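Local coordinates for protein XRE family transcriptional regulator (Pseudomonas putida, PDB 6F8H) that probably acts as the antitoxin of a HigBA-type toxin-antitoxin pair, binding DNA through a helix-turn-helix domain and neutralising the toxin GraT, at residues M29-V42 / A59-T71. Sequence-based numbering, arbitrary orientation.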
ATOM      1  N   MET A  29     -19.759   1.815 -17.167  1.00 50.57           N
ATOM      2  CA  MET A  29     -20.973   2.014 -16.369  1.00 51.06           C
ATOM      3  C   MET A  29     -21.547   3.415 -16.498  1.00 48.90           C
ATOM      4  O   MET A  29     -22.709   3.645 -16.168  1.00 55.56           O
ATOM      5  CB  MET A  29     -20.701   1.719 -14.899  1.00 45.79           C
ATOM      6  CG  MET A  29     -19.981   0.425 -14.664  1.00 45.54           C
ATOM      7  SD  MET A  29     -19.543   0.247 -12.927  1.00 52.14           S
ATOM      8  CE  MET A  29     -21.165   0.003 -12.194  1.00 50.73           C
ATOM      9  N   GLY A  30     -20.727   4.352 -16.956  1.00 44.77           N
ATOM     10  CA  GLY A  30     -21.185   5.692 -17.258  1.00 43.73           C
ATOM     11  C   GLY A  30     -21.445   6.646 -16.099  1.00 42.20           C
ATOM     12  O   GLY A  30     -22.060   7.689 -16.306  1.00 41.89           O
ATOM     13  N   PHE A  31     -20.977   6.318 -14.893  1.00 36.14           N
ATOM     14  CA  PHE A  31     -21.250   7.177 -13.742  1.00 35.10           C
ATOM     15  C   PHE A  31     -20.446   8.480 -13.783  1.00 35.78           C
ATOM     16  O   PHE A  31     -19.345   8.531 -14.355  1.00 32.36           O
ATOM     17  CB  PHE A  31     -20.980   6.429 -12.422  1.00 34.00           C
ATOM     18  CG  PHE A  31     -19.570   5.877 -12.285  1.00 33.40           C
ATOM     19  CD1 PHE A  31     -18.481   6.724 -12.065  1.00 30.61           C
ATOM     20  CD2 PHE A  31     -19.339   4.510 -12.349  1.00 35.55           C
ATOM     21  CE1 PHE A  31     -17.198   6.218 -11.928  1.00 25.19           C
ATOM     22  CE2 PHE A  31     -18.065   3.992 -12.204  1.00 33.90           C
ATOM     23  CZ  PHE A  31     -16.986   4.847 -11.997  1.00 31.13           C
ATOM     24  N   SER A  32     -21.008   9.529 -13.181  1.00 34.00           N
ATOM     25  CA  SER A  32     -20.266  10.762 -12.912  1.00 32.43           C
ATOM     26  C   SER A  32     -19.424  10.591 -11.646  1.00 30.69           C
ATOM     27  O   SER A  32     -19.635   9.654 -10.872  1.00 27.87           O
ATOM     28  CB  SER A  32     -21.211  11.963 -12.738  1.00 33.23           C
ATOM     29  OG  SER A  32     -21.884  11.893 -11.491  1.00 30.62           O
ATOM     30  N   ALA A  33     -18.489  11.512 -11.421  1.00 30.15           N
ATOM     31  CA  ALA A  33     -17.681  11.478 -10.208  1.00 30.68           C
ATOM     32  C   ALA A  33     -18.555  11.643  -8.976  1.00 26.26           C
ATOM     33  O   ALA A  33     -18.349  10.975  -7.952  1.00 27.57           O
ATOM     34  CB  ALA A  33     -16.604  12.563 -10.252  1.00 33.18           C
ATOM     35  N   ALA A  34     -19.527  12.545  -9.074  1.00 29.04           N
ATOM     36  CA  ALA A  34     -20.447  12.801  -7.971  1.00 32.47           C
ATOM     37  C   ALA A  34     -21.320  11.587  -7.689  1.00 28.20           C
ATOM     38  O   ALA A  34     -21.566  11.242  -6.522  1.00 30.69           O
ATOM     39  CB  ALA A  34     -21.319  14.024  -8.267  1.00 34.83           C
ATOM     40  N   ALA A  35     -21.798  10.935  -8.745  1.00 27.03           N
ATOM     41  CA  ALA A  35     -22.578   9.715  -8.548  1.00 31.15           C
ATOM     42  C   ALA A  35     -21.753   8.656  -7.804  1.00 27.75           C
ATOM     43  O   ALA A  35     -22.231   8.034  -6.838  1.00 29.15           O
ATOM     44  CB  ALA A  35     -23.077   9.178  -9.874  1.00 31.50           C
ATOM     45  N   LEU A  36     -20.497   8.479  -8.204  1.00 28.02           N
ATOM     46  CA  LEU A  36     -19.655   7.475  -7.542  1.00 27.44           C
ATOM     47  C   LEU A  36     -19.442   7.837  -6.078  1.00 25.11           C
ATOM     48  O   LEU A  36     -19.566   6.984  -5.185  1.00 21.93           O
ATOM     49  CB  LEU A  36     -18.310   7.330  -8.263  1.00 26.97           C
ATOM     50  CG  LEU A  36     -17.377   6.296  -7.658  1.00 26.91           C
ATOM     51  CD1 LEU A  36     -18.023   4.887  -7.604  1.00 27.25           C
ATOM     52  CD2 LEU A  36     -16.059   6.279  -8.406  1.00 27.49           C
ATOM     53  N   ALA A  37     -19.143   9.117  -5.839  1.00 26.30           N
ATOM     54  CA  ALA A  37     -18.911   9.634  -4.479  1.00 25.41           C
ATOM     55  C   ALA A  37     -20.088   9.388  -3.547  1.00 27.27           C
ATOM     56  O   ALA A  37     -19.902   8.955  -2.409  1.00 24.79           O
ATOM     57  CB  ALA A  37     -18.591  11.140  -4.519  1.00 25.63           C
ATOM     58  N   ARG A  38     -21.291   9.709  -4.015  1.00 28.14           N
ATOM     59  CA  ARG A  38     -22.485   9.478  -3.209  1.00 31.56           C
ATOM     60  C   ARG A  38     -22.613   7.998  -2.809  1.00 30.80           C
ATOM     61  O   ARG A  38     -22.908   7.686  -1.648  1.00 27.77           O
ATOM     62  CB  ARG A  38     -23.748   9.917  -3.944  1.00 28.83           C
ATOM     63  CG  ARG A  38     -25.012   9.767  -3.072  1.00 36.91           C
ATOM     64  CD  ARG A  38     -26.320   9.979  -3.832  1.00 39.24           C
ATOM     65  NE  ARG A  38     -26.264  11.162  -4.695  1.00 50.52           N
ATOM     66  CZ  ARG A  38     -27.325  11.736  -5.259  1.00 50.97           C
ATOM     67  NH1 ARG A  38     -28.545  11.246  -5.032  1.00 44.96           N
ATOM     68  NH2 ARG A  38     -27.169  12.800  -6.041  1.00 42.61           N
ATOM     69  N   ALA A  39     -22.379   7.089  -3.760  1.00 28.13           N
ATOM     70  CA  ALA A  39     -22.514   5.668  -3.466  1.00 28.64           C
ATOM     71  C   ALA A  39     -21.395   5.189  -2.534  1.00 30.10           C
ATOM     72  O   ALA A  39     -21.619   4.338  -1.665  1.00 32.28           O
ATOM     73  CB  ALA A  39     -22.537   4.847  -4.765  1.00 29.51           C
ATOM     74  N   LEU A  40     -20.198   5.744  -2.709  1.00 28.99           N
ATOM     75  CA  LEU A  40     -19.057   5.452  -1.833  1.00 28.82           C
ATOM     76  C   LEU A  40     -19.208   5.988  -0.415  1.00 29.48           C
ATOM     77  O   LEU A  40     -18.507   5.542   0.500  1.00 29.27           O
ATOM     78  CB  LEU A  40     -17.769   6.023  -2.428  1.00 26.67           C
ATOM     79  CG  LEU A  40     -17.230   5.359  -3.700  1.00 25.03           C
ATOM     80  CD1 LEU A  40     -15.966   6.079  -4.220  1.00 26.03           C
ATOM     81  CD2 LEU A  40     -16.947   3.891  -3.430  1.00 26.31           C
ATOM     82  N   GLY A  41     -20.106   6.953  -0.232  1.00 30.59           N
ATOM     83  CA  GLY A  41     -20.228   7.649   1.041  1.00 29.36           C
ATOM     84  C   GLY A  41     -19.032   8.554   1.329  1.00 31.27           C
ATOM     85  O   GLY A  41     -18.667   8.738   2.479  1.00 28.59           O
ATOM     86  N   VAL A  42     -18.405   9.088   0.283  1.00 30.73           N
ATOM     87  CA  VAL A  42     -17.282  10.021   0.430  1.00 29.99           C
ATOM     88  C   VAL A  42     -17.569  11.327  -0.304  1.00 28.86           C
ATOM     89  O   VAL A  42     -18.562  11.451  -1.016  1.00 28.73           O
ATOM     90  CB  VAL A  42     -15.927   9.445  -0.116  1.00 28.81           C
ATOM     91  CG1 VAL A  42     -15.627   8.084   0.488  1.00 32.60           C
ATOM     92  CG2 VAL A  42     -15.932   9.370  -1.657  1.00 26.13           C
ATOM     93  N   ALA A  59      -6.887   2.368   2.636  1.00 28.43           N
ATOM     94  CA  ALA A  59      -7.547   1.128   3.041  1.00 32.35           C
ATOM     95  C   ALA A  59      -9.063   1.347   3.176  1.00 28.63           C
ATOM     96  O   ALA A  59      -9.863   0.519   2.728  1.00 28.97           O
ATOM     97  CB  ALA A  59      -6.952   0.603   4.338  1.00 30.21           C
ATOM     98  N   ASP A  60      -9.449   2.475   3.763  1.00 27.19           N
ATOM     99  CA  ASP A  60     -10.868   2.844   3.861  1.00 28.74           C
ATOM    100  C   ASP A  60     -11.518   2.931   2.477  1.00 27.41           C
ATOM    101  O   ASP A  60     -12.604   2.392   2.244  1.00 26.04           O
ATOM    102  CB  ASP A  60     -11.015   4.185   4.608  1.00 28.34           C
ATOM    103  CG  ASP A  60     -12.475   4.539   4.904  1.00 31.83           C
ATOM    104  OD1 ASP A  60     -13.130   5.193   4.065  1.00 30.44           O
ATOM    105  OD2 ASP A  60     -12.971   4.168   5.988  1.00 37.91           O
ATOM    106  N   MET A  61     -10.836   3.598   1.551  1.00 24.91           N
ATOM    107  CA  MET A  61     -11.378   3.781   0.209  1.00 26.17           C
ATOM    108  C   MET A  61     -11.517   2.458  -0.536  1.00 23.22           C
ATOM    109  O   MET A  61     -12.488   2.220  -1.240  1.00 22.85           O
ATOM    110  CB  MET A  61     -10.498   4.735  -0.587  1.00 23.26           C
ATOM    111  CG  MET A  61     -10.990   4.987  -1.984  1.00 26.90           C
ATOM    112  SD  MET A  61     -12.628   5.742  -1.990  1.00 37.13           S
ATOM    113  CE  MET A  61     -12.286   7.216  -1.056  1.00 35.94           C
ATOM    114  N   ALA A  62     -10.541   1.593  -0.349  1.00 21.79           N
ATOM    115  CA  ALA A  62     -10.532   0.306  -1.022  1.00 25.07           C
ATOM    116  C   ALA A  62     -11.697  -0.586  -0.554  1.00 25.84           C
ATOM    117  O   ALA A  62     -12.289  -1.299  -1.351  1.00 26.89           O
ATOM    118  CB  ALA A  62      -9.222  -0.381  -0.790  1.00 26.02           C
ATOM    119  N   LEU A  63     -12.003  -0.538   0.738  1.00 27.34           N
ATOM    120  CA  LEU A  63     -13.166  -1.234   1.289  1.00 27.14           C
ATOM    121  C   LEU A  63     -14.467  -0.681   0.715  1.00 26.42           C
ATOM    122  O   LEU A  63     -15.355  -1.446   0.307  1.00 23.84           O
ATOM    123  CB  LEU A  63     -13.180  -1.122   2.821  1.00 29.10           C
ATOM    124  CG  LEU A  63     -12.078  -1.885   3.566  1.00 30.94           C
ATOM    125  CD1 LEU A  63     -12.191  -1.716   5.055  1.00 34.52           C
ATOM    126  CD2 LEU A  63     -12.155  -3.356   3.196  1.00 38.48           C
ATOM    127  N   ARG A  64     -14.572   0.650   0.685  1.00 24.41           N
ATOM    128  CA  ARG A  64     -15.727   1.327   0.100  1.00 23.04           C
ATOM    129  C   ARG A  64     -15.898   0.948  -1.368  1.00 25.09           C
ATOM    130  O   ARG A  64     -17.004   0.625  -1.807  1.00 23.40           O
ATOM    131  CB  ARG A  64     -15.594   2.858   0.259  1.00 23.91           C
ATOM    132  CG  ARG A  64     -15.635   3.289   1.740  1.00 22.20           C
ATOM    133  CD  ARG A  64     -15.486   4.788   1.986  1.00 28.27           C
ATOM    134  NE  ARG A  64     -15.654   5.086   3.413  1.00 30.82           N
ATOM    135  CZ  ARG A  64     -16.834   5.266   4.007  1.00 31.40           C
ATOM    136  NH1 ARG A  64     -17.951   5.222   3.298  1.00 29.69           N
ATOM    137  NH2 ARG A  64     -16.897   5.507   5.305  1.00 37.16           N
ATOM    138  N   LEU A  65     -14.803   0.959  -2.123  1.00 24.57           N
ATOM    139  CA  LEU A  65     -14.883   0.622  -3.555  1.00 23.20           C
ATOM    140  C   LEU A  65     -15.330  -0.834  -3.782  1.00 26.87           C
ATOM    141  O   LEU A  65     -16.132  -1.127  -4.682  1.00 26.28           O
ATOM    142  CB  LEU A  65     -13.529   0.872  -4.225  1.00 26.32           C
ATOM    143  CG  LEU A  65     -13.186   2.348  -4.507  1.00 24.71           C
ATOM    144  CD1 LEU A  65     -11.683   2.555  -4.696  1.00 23.28           C
ATOM    145  CD2 LEU A  65     -13.910   2.773  -5.749  1.00 23.27           C
ATOM    146  N   SER A  66     -14.806  -1.739  -2.962  1.00 26.78           N
ATOM    147  CA  SER A  66     -15.123  -3.155  -3.091  1.00 27.10           C
ATOM    148  C   SER A  66     -16.621  -3.411  -2.883  1.00 28.91           C
ATOM    149  O   SER A  66     -17.233  -4.193  -3.606  1.00 29.45           O
ATOM    150  CB  SER A  66     -14.313  -3.971  -2.092  1.00 26.99           C
ATOM    151  OG  SER A  66     -14.756  -3.751  -0.775  1.00 29.18           O
ATOM    152  N   ILE A  67     -17.211  -2.755  -1.885  1.00 27.26           N
ATOM    153  CA  ILE A  67     -18.647  -2.878  -1.685  1.00 27.51           C
ATOM    154  C   ILE A  67     -19.395  -2.235  -2.835  1.00 28.84           C
ATOM    155  O   ILE A  67     -20.290  -2.834  -3.421  1.00 28.47           O
ATOM    156  CB  ILE A  67     -19.105  -2.237  -0.354  1.00 25.11           C
ATOM    157  CG1 ILE A  67     -18.505  -3.007   0.812  1.00 28.17           C
ATOM    158  CG2 ILE A  67     -20.617  -2.287  -0.241  1.00 32.06           C
ATOM    159  CD1 ILE A  67     -18.907  -2.463   2.144  1.00 35.02           C
ATOM    160  N   CYS A  68     -18.992  -1.018  -3.171  1.00 24.64           N
ATOM    161  CA  CYS A  68     -19.714  -0.215  -4.143  1.00 28.13           C
ATOM    162  C   CYS A  68     -19.666  -0.806  -5.550  1.00 32.88           C
ATOM    163  O   CYS A  68     -20.664  -0.766  -6.274  1.00 31.12           O
ATOM    164  CB  CYS A  68     -19.154   1.217  -4.150  1.00 28.31           C
ATOM    165  SG  CYS A  68     -19.967   2.308  -5.307  1.00 36.75           S
ATOM    166  N   LEU A  69     -18.521  -1.367  -5.935  1.00 25.75           N
ATOM    167  CA  LEU A  69     -18.344  -1.810  -7.320  1.00 31.60           C
ATOM    168  C   LEU A  69     -18.206  -3.323  -7.471  1.00 30.63           C
ATOM    169  O   LEU A  69     -17.920  -3.801  -8.570  1.00 29.87           O
ATOM    170  CB  LEU A  69     -17.113  -1.134  -7.950  1.00 26.84           C
ATOM    171  CG  LEU A  69     -17.033   0.390  -7.973  1.00 28.50           C
ATOM    172  CD1 LEU A  69     -15.642   0.846  -8.387  1.00 25.29           C
ATOM    173  CD2 LEU A  69     -18.087   0.970  -8.910  1.00 31.36           C
ATOM    174  N   ASP A  70     -18.394  -4.061  -6.375  1.00 31.53           N
ATOM    175  CA  ASP A  70     -18.338  -5.532  -6.385  1.00 38.22           C
ATOM    176  C   ASP A  70     -16.951  -6.113  -6.694  1.00 33.90           C
ATOM    177  O   ASP A  70     -16.800  -6.956  -7.584  1.00 34.10           O
ATOM    178  CB  ASP A  70     -19.349  -6.107  -7.384  1.00 42.74           C
ATOM    179  CG  ASP A  70     -20.784  -5.935  -6.929  1.00 51.16           C
ATOM    180  OD1 ASP A  70     -21.038  -6.130  -5.721  1.00 51.39           O
ATOM    181  OD2 ASP A  70     -21.648  -5.606  -7.776  1.00 50.92           O
ATOM    182  N   THR A  71     -15.946  -5.680  -5.943  1.00 28.92           N
ATOM    183  CA  THR A  71     -14.604  -6.238  -6.088  1.00 30.86           C
ATOM    184  C   THR A  71     -14.118  -6.659  -4.723  1.00 31.92           C
ATOM    185  O   THR A  71     -14.808  -6.451  -3.733  1.00 30.81           O
ATOM    186  CB  THR A  71     -13.605  -5.221  -6.665  1.00 29.60           C
ATOM    187  OG1 THR A  71     -13.315  -4.245  -5.660  1.00 27.71           O
ATOM    188  CG2 THR A  71     -14.174  -4.536  -7.891  1.00 30.02           C
TER
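In the helix-turn-helix domain of this antitoxin, helix 33-40, by family topology probably the first helix of the motif, packs across helix 59-69 at 102°, and L40 shows how one leucine can centre such a steep crossing. Its side chain enters as a knob into the hole formed by M61, R64, L65 and C68. CD2 comes closest, 3.5 Å from C68 CB, while CD1 lies 4.0 Å from M61 SD; the two methyls thus lean toward C68 and M61 respectively, with L65 CD2 near both. C68 swings its sulfur away from its own backbone N (chi1 -180°), in among A39, L36 and L40, with SG 3.7 Å from A39 CB. Farther along, L36 and L69 cross at about a right angle and continue the apolar seam into a core shared with L21 of helix 17-29.

At the other end of the seam, helix 33-40 finishes in a Schellman motif with G41 as its C-prime residue. Here R64, extended from CG to NE, slides past V42 in the opposite direction, its CD 3.6 Å from V42 CG1, and its NH1 donates to L40 O (2.9 Å, 148° at the hydrogen), in the carbonyl plane. G41 O lies over one face of the guanidinium. D60, one turn earlier, accepts from NE through OD1 at 2.6 Å in a salt bridge, and NH1 also bonds S99 OG of the second subunit. Fixed at both NE and NH1, the guanidinium is probably restricted in rotation; its positive charge, probably offset in part by D60, faces C-terminal carbonyls, consistent with a favourable helix-dipole interaction, while the S99 bond ties the crossing to the dimer interface.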